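Local coordinates for stromal cell-derived factor 2-like protein (Arabidopsis thaliana, PDB 3MAL), which takes part in protein quality control and the unfolded protein response in the endoplasmic reticulum, forming a complex with ERDJ3B and BiP that the immune receptor EFR needs to accumulate, at residues Y20-K25 and G189-L194; S46-V51 and E111-G116; T52-V57 and G167-V172; I130-G135 and R143-H148. One frame throughout, in Å; residues are numbered along the deposited sequence.

Interaction 1: residues Y20-K25 and G189-L194; sequences YGSAIK and GVYLPL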
loop_
_atom_site.group_PDB
_atom_site.type_symbol
_atom_site.label_atom_id
_atom_site.label_comp_id
_atom_site.label_asym_id
_atom_site.label_seq_id
_atom_site.Cartn_x
_atom_site.Cartn_y
_atom_site.Cartn_z
ATOM N N TYR A 20 11.421 -8.172 4.895
ATOM C CA TYR A 20 10.181 -8.918 4.716
ATOM C C TYR A 20 9.712 -9.448 6.066
ATOM O O TYR A 20 10.537 -9.850 6.904
ATOM C CB TYR A 20 10.359 -10.065 3.716
ATOM C CG TYR A 20 10.605 -9.584 2.301
ATOM C CD1 TYR A 20 11.907 -9.539 1.772
ATOM C CD2 TYR A 20 9.557 -9.163 1.495
ATOM C CE1 TYR A 20 12.146 -9.075 0.481
ATOM C CE2 TYR A 20 9.802 -8.726 0.166
ATOM C CZ TYR A 20 11.095 -8.682 -0.316
ATOM O OH TYR A 20 11.358 -8.234 -1.599
ATOM N N GLY A 21 8.394 -9.451 6.269
ATOM C CA GLY A 21 7.839 -9.861 7.549
ATOM C C GLY A 21 7.600 -8.696 8.498
ATOM O O GLY A 21 6.988 -8.869 9.542
ATOM N N SER A 22 8.074 -7.507 8.135
ATOM C CA SER A 22 7.934 -6.377 9.034
ATOM C C SER A 22 6.534 -5.760 8.938
ATOM O O SER A 22 5.838 -5.899 7.909
ATOM C CB SER A 22 9.006 -5.327 8.759
ATOM O OG SER A 22 8.543 -4.451 7.760
ATOM N N ALA A 23 6.118 -5.120 10.034
ATOM C CA ALA A 23 4.859 -4.374 10.051
ATOM C C ALA A 23 5.151 -2.879 9.880
ATOM O O ALA A 23 6.020 -2.320 10.554
ATOM C CB ALA A 23 4.080 -4.619 11.339
ATOM N N ILE A 24 4.435 -2.247 8.953
ATOM C CA ILE A 24 4.670 -0.839 8.640
ATOM C C ILE A 24 3.372 -0.049 8.532
ATOM O O ILE A 24 2.305 -0.623 8.289
ATOM C CB ILE A 24 5.466 -0.651 7.314
ATOM C CG1 ILE A 24 4.631 -1.068 6.095
ATOM C CG2 ILE A 24 6.869 -1.319 7.422
ATOM C CD1 ILE A 24 5.230 -0.662 4.741
ATOM N N LYS A 25 3.482 1.262 8.730
ATOM C CA LYS A 25 2.519 2.196 8.181
ATOM C C LYS A 25 3.146 2.872 6.953
ATOM O O LYS A 25 4.376 2.942 6.821
ATOM C CB LYS A 25 2.073 3.207 9.222
ATOM C CG LYS A 25 1.434 2.561 10.433
ATOM C CD LYS A 25 0.689 3.598 11.282
ATOM C CE LYS A 25 0.002 2.909 12.472
ATOM N NZ LYS A 25 -0.637 3.926 13.356
ATOM N N GLY A 189 7.084 1.658 11.950
ATOM C CA GLY A 189 7.096 0.226 11.727
ATOM C C GLY A 189 7.743 -0.600 12.818
ATOM O O GLY A 189 8.341 -0.068 13.752
ATOM N N VAL A 190 7.572 -1.911 12.714
ATOM C CA VAL A 190 8.347 -2.845 13.500
ATOM C C VAL A 190 9.093 -3.699 12.494
ATOM O O VAL A 190 8.482 -4.454 11.728
ATOM C CB VAL A 190 7.454 -3.702 14.416
ATOM C CG1 VAL A 190 8.284 -4.797 15.102
ATOM C CG2 VAL A 190 6.753 -2.815 15.451
ATOM N N TYR A 191 10.412 -3.564 12.473
ATOM C CA TYR A 191 11.223 -4.191 11.435
ATOM C C TYR A 191 11.975 -5.432 11.940
ATOM O O TYR A 191 12.722 -5.363 12.937
ATOM C CB TYR A 191 12.164 -3.156 10.802
ATOM C CG TYR A 191 11.489 -1.801 10.547
ATOM C CD1 TYR A 191 11.886 -0.666 11.249
ATOM C CD2 TYR A 191 10.454 -1.668 9.626
ATOM C CE1 TYR A 191 11.279 0.565 11.045
ATOM C CE2 TYR A 191 9.837 -0.425 9.402
ATOM C CZ TYR A 191 10.257 0.679 10.122
ATOM O OH TYR A 191 9.667 1.909 9.933
ATOM N N LEU A 192 11.740 -6.570 11.276
ATOM C CA LEU A 192 12.369 -7.814 11.675
ATOM C C LEU A 192 13.881 -7.702 11.452
ATOM O O LEU A 192 14.330 -6.995 10.522
ATOM C CB LEU A 192 11.785 -9.014 10.926
ATOM C CG LEU A 192 10.302 -9.381 11.120
ATOM C CD1 LEU A 192 10.060 -10.762 10.524
ATOM C CD2 LEU A 192 9.864 -9.330 12.629
ATOM N N PRO A 193 14.673 -8.378 12.309
ATOM C CA PRO A 193 16.130 -8.328 12.208
ATOM C C PRO A 193 16.606 -8.703 10.820
ATOM O O PRO A 193 16.001 -9.540 10.153
ATOM C CB PRO A 193 16.604 -9.365 13.235
ATOM C CG PRO A 193 15.465 -9.578 14.142
ATOM C CD PRO A 193 14.209 -9.209 13.426
ATOM N N LEU A 194 17.673 -8.057 10.383
ATOM C CA LEU A 194 18.324 -8.394 9.119
ATOM C C LEU A 194 19.053 -9.705 9.201
ATOM O O LEU A 194 19.940 -9.881 10.058
ATOM C CB LEU A 194 19.344 -7.327 8.748
ATOM C CG LEU A 194 18.918 -6.145 7.915
ATOM C CD1 LEU A 194 20.042 -5.081 8.000
ATOM C CD2 LEU A 194 18.673 -6.594 6.480
#
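Ala23 and Val190 form an antiparallel hydrogen-bonded pair that joins the first strand of the chain to the last. Ala23 N donates to Val190 O over 3.0 Å, and Val190 N returns a shorter bond of 2.7 Å to Ala23 O, lying in the plane of that carbonyl. Both side chains stand on the same face of the sheet, where alanine is small enough to sit beside the branched valine. At Gly189 a side chain would run into both Ala23 O and the ring of Tyr191, so the bare backbone lets Gly189 CA come within 3.0 Å of Ala23 O.

The Tyr191 ring carries the apolar side-chain contact. Although it leaves the backbone pointing away, its CG lies beside its own N (chi1 -42°), and the ring swings back along Gly189, whose carbonyl carbon sits over the rim of one face. The ring edge meets segment 20-25: CE2 touches Ile24 CG2 at 3.7 Å, the two side chains crossing at about a right angle, while Ser22 OG lies in the ring plane at CD2. Farther along, Leu192 turns toward Gly21, with CD1 3.8 Å from Tyr20 O; glycine suits this position because a CB would collide with that methyl.

Tyr191 OH is fixed from outside by Gln140, and Gly189 N adds only a weak bond to it. Across the first strand, Ile24 reaches Leu88 and Val66. Two backbone bonds thus help close the beta-trefoil barrel between its terminal strands, and an apolar ring edge with a tethered hydroxyl extends the seam beyond them.

Interaction 2: residues S46-V51 and E111-G116; sequences SGQQSV and EVSCFG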
loop_
_atom_site.group_PDB
_atom_site.type_symbol
_atom_site.label_atom_id
_atom_site.label_comp_id
_atom_site.label_asym_id
_atom_site.label_seq_id
_atom_site.Cartn_x
_atom_site.Cartn_y
_atom_site.Cartn_z
ATOM N N SER A 46 -15.331 -2.621 -8.133
ATOM C CA SER A 46 -15.204 -4.065 -7.938
ATOM C C SER A 46 -16.080 -4.577 -6.804
ATOM O O SER A 46 -16.275 -5.781 -6.673
ATOM C CB SER A 46 -13.746 -4.413 -7.619
ATOM O OG SER A 46 -13.391 -3.858 -6.345
ATOM N N GLY A 47 -16.590 -3.669 -5.971
ATOM C CA GLY A 47 -17.293 -4.081 -4.750
ATOM C C GLY A 47 -16.388 -4.781 -3.727
ATOM O O GLY A 47 -16.884 -5.387 -2.766
ATOM N N GLN A 48 -15.067 -4.727 -3.919
ATOM C CA GLN A 48 -14.146 -5.334 -2.938
ATOM C C GLN A 48 -13.967 -4.416 -1.701
ATOM O O GLN A 48 -14.469 -3.297 -1.684
ATOM C CB GLN A 48 -12.796 -5.695 -3.583
ATOM C CG GLN A 48 -12.900 -6.841 -4.621
ATOM C CD GLN A 48 -11.679 -6.962 -5.507
ATOM O OE1 GLN A 48 -10.628 -6.390 -5.217
ATOM N NE2 GLN A 48 -11.812 -7.702 -6.595
ATOM N N GLN A 49 -13.255 -4.905 -0.684
ATOM C CA GLN A 49 -12.970 -4.130 0.539
ATOM C C GLN A 49 -12.247 -2.844 0.185
ATOM O O GLN A 49 -11.265 -2.858 -0.590
ATOM C CB GLN A 49 -12.111 -4.962 1.492
ATOM C CG GLN A 49 -11.825 -4.305 2.872
ATOM C CD GLN A 49 -11.040 -5.232 3.792
ATOM O OE1 GLN A 49 -9.859 -4.990 4.084
ATOM N NE2 GLN A 49 -11.685 -6.312 4.239
ATOM N N SER A 50 -12.701 -1.734 0.767
ATOM C CA SER A 50 -12.178 -0.417 0.439
ATOM C C SER A 50 -10.888 -0.081 1.192
ATOM O O SER A 50 -10.555 -0.683 2.222
ATOM C CB SER A 50 -13.237 0.652 0.705
ATOM O OG SER A 50 -13.544 0.695 2.093
ATOM N N VAL A 51 -10.138 0.837 0.602
ATOM C CA VAL A 51 -8.843 1.300 1.116
ATOM C C VAL A 51 -8.928 2.841 1.076
ATOM O O VAL A 51 -9.468 3.403 0.130
ATOM C CB VAL A 51 -7.679 0.763 0.227
ATOM C CG1 VAL A 51 -6.358 1.501 0.533
ATOM C CG2 VAL A 51 -7.516 -0.743 0.400
ATOM N N GLU A 111 -9.195 1.927 -9.285
ATOM C CA GLU A 111 -9.550 1.519 -7.929
ATOM C C GLU A 111 -8.414 0.767 -7.217
ATOM O O GLU A 111 -7.799 -0.183 -7.762
ATOM C CB GLU A 111 -10.779 0.636 -7.943
ATOM C CG GLU A 111 -11.438 0.460 -6.580
ATOM C CD GLU A 111 -12.399 -0.699 -6.596
ATOM O OE1 GLU A 111 -11.944 -1.853 -6.417
ATOM O OE2 GLU A 111 -13.595 -0.452 -6.821
ATOM N N VAL A 112 -8.173 1.183 -5.980
ATOM C CA VAL A 112 -7.301 0.453 -5.084
ATOM C C VAL A 112 -8.122 -0.191 -3.973
ATOM O O VAL A 112 -8.818 0.515 -3.218
ATOM C CB VAL A 112 -6.171 1.383 -4.514
ATOM C CG1 VAL A 112 -5.321 0.635 -3.504
ATOM C CG2 VAL A 112 -5.279 1.844 -5.648
ATOM N N SER A 113 -8.048 -1.527 -3.889
ATOM C CA SER A 113 -8.857 -2.286 -2.933
ATOM C C SER A 113 -8.032 -3.222 -2.055
ATOM O O SER A 113 -6.789 -3.309 -2.171
ATOM C CB SER A 113 -9.935 -3.116 -3.674
ATOM O OG SER A 113 -9.348 -4.175 -4.427
ATOM N N CYS A 114 -8.733 -3.902 -1.149
ATOM C CA CYS A 114 -8.172 -5.024 -0.405
ATOM C C CYS A 114 -8.854 -6.314 -0.880
ATOM O O CYS A 114 -10.089 -6.415 -0.873
ATOM C CB CYS A 114 -8.327 -4.825 1.122
ATOM S SG CYS A 114 -6.761 -4.271 1.904
ATOM N N PHE A 115 -8.042 -7.293 -1.288
ATOM C CA PHE A 115 -8.525 -8.484 -1.992
ATOM C C PHE A 115 -8.145 -9.775 -1.270
ATOM O O PHE A 115 -7.085 -9.874 -0.650
ATOM C CB PHE A 115 -7.930 -8.498 -3.414
ATOM C CG PHE A 115 -8.132 -9.785 -4.182
ATOM C CD1 PHE A 115 -7.165 -10.795 -4.156
ATOM C CD2 PHE A 115 -9.273 -9.970 -4.972
ATOM C CE1 PHE A 115 -7.347 -11.981 -4.857
ATOM C CE2 PHE A 115 -9.451 -11.144 -5.697
ATOM C CZ PHE A 115 -8.490 -12.146 -5.647
ATOM N N GLY A 116 -8.998 -10.782 -1.409
ATOM C CA GLY A 116 -8.635 -12.131 -1.007
ATOM C C GLY A 116 -8.435 -12.329 0.476
ATOM O O GLY A 116 -9.082 -11.693 1.300
HETATM O O HOH W 1 -12.439 -7.844 -0.879
#
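Strands 49-51 and 111-115 run antiparallel but splayed, 127° between their directions, and Gln49 with Cys114 forms the one regular pair, in which Cys114 N donates to Gln49 O at 2.8 Å. The return bond is replaced by a water that accepts from Gln49 N and donates to Cys114 O.

On the face shared by this pair, the extended Gln49 chain runs alongside Cys114, its OE1 3.3 Å from Cys114 CB. That oxygen is held from outside by Ser37 and Thr93. Val51 packs in the same region, its CG2 branch 3.9 Å from Cys114 SG; its CG1 faces Val112 CG1, and Leu35 lies against it.

Gln48 works from the loop. Ser113 OG donates to Gln48 OE1 over 2.7 Å, the donor tilted 22° from the amide carbonyl plane; Ser113 can do so because its hydroxyl lies between its own N and carbonyl carbon (chi1 69°). The far side of the amide, NE2, meets the edge of the Phe115 ring at CD2. Phe115 in turn stacks on His98.

Beyond, Glu111 OE2 accepts from Ser46 N at 3.1 Å on its syn side, somewhat out of the carboxylate plane. Ser46 OG accepts from Gln48 N, an ST turn that shapes the loop. A buried carboxylate held by a backbone N-H is probably stabilised as the anion; with the Ser113-Gln48 bond it ties loop to strand beside a single regular pair.

Interaction 3: residues T52-V57 and G167-V172; sequences TGFPGV and GGQQEV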
loop_
_atom_site.group_PDB
_atom_site.type_symbol
_atom_site.label_atom_id
_atom_site.label_comp_id
_atom_site.label_asym_id
_atom_site.label_seq_id
_atom_site.Cartn_x
_atom_site.Cartn_y
_atom_site.Cartn_z
ATOM N N THR A 52 -8.416 3.509 2.110
ATOM C CA THR A 52 -8.475 4.969 2.223
ATOM C C THR A 52 -7.198 5.536 2.814
ATOM O O THR A 52 -6.306 4.785 3.258
ATOM C CB THR A 52 -9.639 5.445 3.150
ATOM O OG1 THR A 52 -9.339 5.114 4.516
ATOM C CG2 THR A 52 -10.981 4.837 2.737
ATOM N N GLY A 53 -7.107 6.865 2.802
ATOM C CA GLY A 53 -6.118 7.591 3.576
ATOM C C GLY A 53 -6.713 8.005 4.911
ATOM O O GLY A 53 -7.760 8.619 4.955
ATOM N N PHE A 54 -6.040 7.650 6.000
ATOM C CA PHE A 54 -6.538 7.880 7.366
ATOM C C PHE A 54 -5.613 8.851 8.157
ATOM O O PHE A 54 -4.417 8.617 8.274
ATOM C CB PHE A 54 -6.619 6.523 8.083
ATOM C CG PHE A 54 -7.330 6.566 9.387
ATOM C CD1 PHE A 54 -8.718 6.395 9.437
ATOM C CD2 PHE A 54 -6.625 6.765 10.576
ATOM C CE1 PHE A 54 -9.387 6.430 10.658
ATOM C CE2 PHE A 54 -7.292 6.800 11.808
ATOM C CZ PHE A 54 -8.667 6.637 11.851
ATOM N N PRO A 55 -6.172 9.923 8.748
ATOM C CA PRO A 55 -5.242 10.907 9.356
ATOM C C PRO A 55 -4.731 10.653 10.798
ATOM O O PRO A 55 -3.624 11.097 11.131
ATOM C CB PRO A 55 -6.041 12.217 9.294
ATOM C CG PRO A 55 -7.501 11.760 9.405
ATOM C CD PRO A 55 -7.576 10.399 8.731
ATOM N N GLY A 56 -5.519 9.981 11.641
ATOM C CA GLY A 56 -5.167 9.773 13.063
ATOM C C GLY A 56 -3.986 8.824 13.263
ATOM O O GLY A 56 -3.818 7.856 12.502
ATOM N N VAL A 57 -3.174 9.116 14.277
ATOM C CA VAL A 57 -1.988 8.329 14.620
ATOM C C VAL A 57 -2.323 6.941 15.172
ATOM O O VAL A 57 -1.683 5.930 14.817
ATOM C CB VAL A 57 -1.079 9.084 15.680
ATOM C CG1 VAL A 57 0.061 8.198 16.163
ATOM C CG2 VAL A 57 -0.538 10.358 15.134
ATOM N N GLY A 167 -16.187 9.525 6.501
ATOM C CA GLY A 167 -15.982 10.948 6.220
ATOM C C GLY A 167 -14.704 11.527 6.801
ATOM O O GLY A 167 -14.352 11.242 7.950
ATOM N N GLY A 168 -14.013 12.353 6.015
ATOM C CA GLY A 168 -12.716 12.901 6.425
ATOM C C GLY A 168 -11.533 12.029 5.983
ATOM O O GLY A 168 -10.390 12.481 6.020
ATOM N N GLN A 169 -11.797 10.784 5.589
ATOM C CA GLN A 169 -10.758 9.903 5.012
ATOM C C GLN A 169 -10.598 10.201 3.511
ATOM O O GLN A 169 -11.563 10.589 2.855
ATOM C CB GLN A 169 -11.090 8.432 5.225
ATOM C CG GLN A 169 -10.967 7.994 6.701
ATOM C CD GLN A 169 -11.499 6.579 6.968
ATOM O OE1 GLN A 169 -11.275 5.645 6.179
ATOM N NE2 GLN A 169 -12.183 6.407 8.120
ATOM N N GLN A 170 -9.382 10.050 2.987
ATOM C CA GLN A 170 -9.091 10.409 1.587
ATOM C C GLN A 170 -9.262 9.204 0.669
ATOM O O GLN A 170 -9.017 8.050 1.076
ATOM C CB GLN A 170 -7.649 10.947 1.430
ATOM C CG GLN A 170 -7.417 12.246 2.136
ATOM C CD GLN A 170 -5.974 12.722 2.116
ATOM O OE1 GLN A 170 -5.038 12.005 1.707
ATOM N NE2 GLN A 170 -5.780 13.948 2.556
ATOM N N GLU A 171 -9.660 9.481 -0.573
ATOM C CA GLU A 171 -9.575 8.488 -1.644
ATOM C C GLU A 171 -8.134 8.030 -1.836
ATOM O O GLU A 171 -7.201 8.843 -1.846
ATOM C CB GLU A 171 -10.082 9.056 -2.979
ATOM C CG GLU A 171 -10.405 7.967 -4.015
ATOM C CD GLU A 171 -10.504 8.515 -5.425
ATOM O OE1 GLU A 171 -9.673 9.359 -5.783
ATOM O OE2 GLU A 171 -11.401 8.094 -6.173
ATOM N N VAL A 172 -7.972 6.721 -2.011
ATOM C CA VAL A 172 -6.712 6.165 -2.491
ATOM C C VAL A 172 -7.013 5.555 -3.858
ATOM O O VAL A 172 -8.061 4.923 -4.050
ATOM C CB VAL A 172 -6.137 5.135 -1.487
ATOM C CG1 VAL A 172 -4.898 4.398 -2.071
ATOM C CG2 VAL A 172 -5.788 5.853 -0.181
#
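Gly53 and Gln170 pack most tightly, their CA atoms 4.5 Å apart in an antiparallel hydrogen-bonded pair. Gly53 N donates to Gln170 O at 2.8 Å, and Gln170 N answers through a bond in the carbonyl plane, on a lone pair of Gly53 O. Glycine suits the spot because a CB here would press on Gln170 CB. Into the same place Val172 sends its CG2 branch, which lies beside its own backbone N while CG1 is anti to it (chi1 172°); the methyl comes 3.3 Å from Thr52 C. Val172 also meets Leu35 and Leu155, one from each of two other strands.

The segments belong to the beta-trefoil formed by the three MIR repeats. Strand 49-54 of the first repeat here meets strand 170-175 of the third, so the contact bridges repeats far apart in sequence.

Just before strand 170-172, Gln169 reaches across with an extended chain. Its OE1 accepts from Thr52 OG1 over 2.6 Å, and the same hydroxyl is also bonded to His36 ND1, so the threonine oxygen is gripped twice. Gln169 NE2 lies in the plane of the Phe54 ring at its edge, 3.7 Å from CD1, the amide turned 69° from the ring; His36 stacks on Phe54. Outward the contact thins: Pro55 is exposed and approaches Gly168 O only at 4.4 Å through its CD, which leans over the rim of one Phe54 face.

Interaction 4: residues I130-G135 and R143-H148; sequences IIEGSG and RVRLQH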
loop_
_atom_site.group_PDB
_atom_site.type_symbol
_atom_site.label_atom_id
_atom_site.label_comp_id
_atom_site.label_asym_id
_atom_site.label_seq_id
_atom_site.Cartn_x
_atom_site.Cartn_y
_atom_site.Cartn_z
ATOM N N ILE A 130 9.734 1.289 -5.751
ATOM C CA ILE A 130 10.649 2.160 -6.484
ATOM C C ILE A 130 11.185 3.184 -5.508
ATOM O O ILE A 130 10.439 4.043 -5.031
ATOM C CB ILE A 130 9.930 2.857 -7.661
ATOM C CG1 ILE A 130 9.340 1.791 -8.607
ATOM C CG2 ILE A 130 10.903 3.758 -8.430
ATOM C CD1 ILE A 130 8.422 2.337 -9.686
ATOM N N ILE A 131 12.461 3.071 -5.163
ATOM C CA ILE A 131 13.037 4.031 -4.232
ATOM C C ILE A 131 13.497 5.249 -5.016
ATOM O O ILE A 131 14.250 5.124 -5.977
ATOM C CB ILE A 131 14.201 3.436 -3.413
ATOM C CG1 ILE A 131 13.736 2.197 -2.633
ATOM C CG2 ILE A 131 14.793 4.492 -2.460
ATOM C CD1 ILE A 131 14.892 1.458 -1.957
ATOM N N GLU A 132 13.068 6.430 -4.585
ATOM C CA GLU A 132 13.311 7.625 -5.386
ATOM C C GLU A 132 14.785 8.045 -5.544
ATOM O O GLU A 132 15.232 8.324 -6.666
ATOM C CB GLU A 132 12.386 8.775 -4.962
ATOM C CG GLU A 132 10.989 8.560 -5.534
ATOM C CD GLU A 132 11.011 8.454 -7.061
ATOM O OE1 GLU A 132 11.737 9.279 -7.673
ATOM O OE2 GLU A 132 10.336 7.553 -7.642
ATOM N N GLY A 133 15.551 8.040 -4.459
ATOM C CA GLY A 133 17.004 8.276 -4.565
ATOM C C GLY A 133 17.806 7.084 -5.100
ATOM O O GLY A 133 17.260 6.163 -5.720
ATOM N N SER A 134 19.116 7.112 -4.866
ATOM C CA SER A 134 20.005 6.018 -5.258
ATOM C C SER A 134 20.054 4.922 -4.177
ATOM O O SER A 134 20.844 3.968 -4.306
ATOM C CB SER A 134 21.416 6.557 -5.517
ATOM O OG SER A 134 21.912 7.170 -4.334
ATOM N N GLY A 135 19.236 5.063 -3.122
ATOM C CA GLY A 135 19.091 4.018 -2.096
ATOM C C GLY A 135 18.711 2.683 -2.712
ATOM O O GLY A 135 17.856 2.626 -3.590
ATOM N N ARG A 143 11.835 8.300 0.597
ATOM C CA ARG A 143 10.766 8.570 -0.348
ATOM C C ARG A 143 10.703 7.436 -1.362
ATOM O O ARG A 143 11.730 7.058 -1.951
ATOM C CB ARG A 143 11.031 9.914 -1.023
ATOM C CG ARG A 143 11.024 11.092 -0.030
ATOM C CD ARG A 143 11.662 12.350 -0.618
ATOM N NE ARG A 143 10.633 13.210 -1.192
ATOM C CZ ARG A 143 10.409 13.376 -2.492
ATOM N NH1 ARG A 143 11.165 12.749 -3.392
ATOM N NH2 ARG A 143 9.430 14.183 -2.890
ATOM N N VAL A 144 9.508 6.864 -1.529
ATOM C CA VAL A 144 9.321 5.713 -2.432
ATOM C C VAL A 144 8.012 5.882 -3.198
ATOM O O VAL A 144 7.148 6.689 -2.828
ATOM C CB VAL A 144 9.283 4.326 -1.661
ATOM C CG1 VAL A 144 10.555 4.116 -0.833
ATOM C CG2 VAL A 144 8.024 4.208 -0.758
ATOM N N ARG A 145 7.874 5.108 -4.265
ATOM C CA ARG A 145 6.585 4.957 -4.949
ATOM C C ARG A 145 6.319 3.470 -4.958
ATOM O O ARG A 145 7.259 2.677 -4.850
ATOM C CB ARG A 145 6.653 5.490 -6.388
ATOM C CG ARG A 145 6.935 6.989 -6.481
ATOM C CD ARG A 145 6.773 7.546 -7.920
ATOM N NE ARG A 145 7.672 8.692 -8.119
ATOM C CZ ARG A 145 7.347 9.967 -7.940
ATOM N NH1 ARG A 145 6.134 10.320 -7.580
ATOM N NH2 ARG A 145 8.246 10.894 -8.155
ATOM N N LEU A 146 5.049 3.092 -5.073
ATOM C CA LEU A 146 4.669 1.693 -5.302
ATOM C C LEU A 146 3.855 1.626 -6.592
ATOM O O LEU A 146 2.777 2.226 -6.707
ATOM C CB LEU A 146 3.853 1.170 -4.126
ATOM C CG LEU A 146 4.599 1.005 -2.800
ATOM C CD1 LEU A 146 3.602 0.887 -1.688
ATOM C CD2 LEU A 146 5.514 -0.210 -2.852
ATOM N N GLN A 147 4.384 0.897 -7.563
ATOM C CA GLN A 147 3.740 0.790 -8.871
ATOM C C GLN A 147 3.067 -0.567 -9.054
ATOM O O GLN A 147 3.705 -1.612 -8.974
ATOM C CB GLN A 147 4.731 1.076 -10.003
ATOM C CG GLN A 147 4.034 1.170 -11.370
ATOM C CD GLN A 147 4.976 1.421 -12.524
ATOM O OE1 GLN A 147 6.155 1.057 -12.474
ATOM N NE2 GLN A 147 4.458 2.057 -13.583
ATOM N N HIS A 148 1.762 -0.538 -9.287
ATOM C CA HIS A 148 1.013 -1.762 -9.451
ATOM C C HIS A 148 1.522 -2.458 -10.721
ATOM O O HIS A 148 1.516 -1.855 -11.791
ATOM C CB HIS A 148 -0.482 -1.441 -9.524
ATOM C CG HIS A 148 -1.376 -2.653 -9.534
ATOM N ND1 HIS A 148 -2.120 -3.023 -10.636
ATOM C CD2 HIS A 148 -1.661 -3.560 -8.570
ATOM C CE1 HIS A 148 -2.819 -4.111 -10.353
ATOM N NE2 HIS A 148 -2.561 -4.455 -9.105
HETATM O O HOH W 2 14.560 8.055 -1.736
#
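Arg143 O is gripped by two donors: Glu132 N reaches it at 3.0 Å in a nearly straight bond (168°), and a water that accepts from Gly133 N donates to it at 3.0 Å. The carbonyl thereby holds the chain where it leaves the strand and starts the turn. Next to it, Ile130 and Arg145 form an antiparallel hydrogen-bonded pair with bonds in both directions, Arg145 N to Ile130 O at 2.9 Å and Ile130 N to Arg145 O.

The Glu132 carboxylate lies against the guanidinium of Arg145 in a salt bridge: OE2 accepts a bent hydrogen bond from Arg145 NE at 2.9 Å. The two planes stand 72° apart, and NE approaches from above the carboxylate plane. Glutamate gets there by bending at chi2 (-58°), which folds its chain back over the strand. Arginine suits this site because its NH1 is bonded to Lys179 O and Asn182 OD1, so the guanidinium is held through two of its three nitrogens; Lys178 adds only a weak, long ion pair to Glu132.

These strands, 127-131 and 143-148, are the arms of a beta hairpin and neighbours in the closed six-stranded barrel of the trefoil. The two faces of the hairpin differ. On the face with Ile131 and Val144 the contact is apolar, CG1 to CG1 at 4.1 Å, and Val144 goes on to meet Leu129 and Trp138. On the other face Ile130 sits beside Arg145 and extends CD1 obliquely over Gln147, touching OE1 at 3.8 Å; Gln147 NE2 is bonded to Ser152 O.

In the fold
Interactions 1 and 4 belong to the closed barrel, where strands 184-190 and 143-148 are neighbours, whereas interactions 2 and 3 share strand 49-54 in the second, branched sheet of the trefoil. The last two touch through Val172, next to Val51 and Val112, while interactions 1 and 2 lie on opposite sides of the chain's centre, about 24 Å apart between centres. Interaction 2 is the buried one and supplements a single regular pair with side-chain and water bonds; the others are only partly buried. Interactions 2 and 3 repeat a theme, a glutamine between a hydroxyl and an aromatic edge. Interaction 4 alone has a salt bridge across its segments, and interaction 1 relies on backbone bonds.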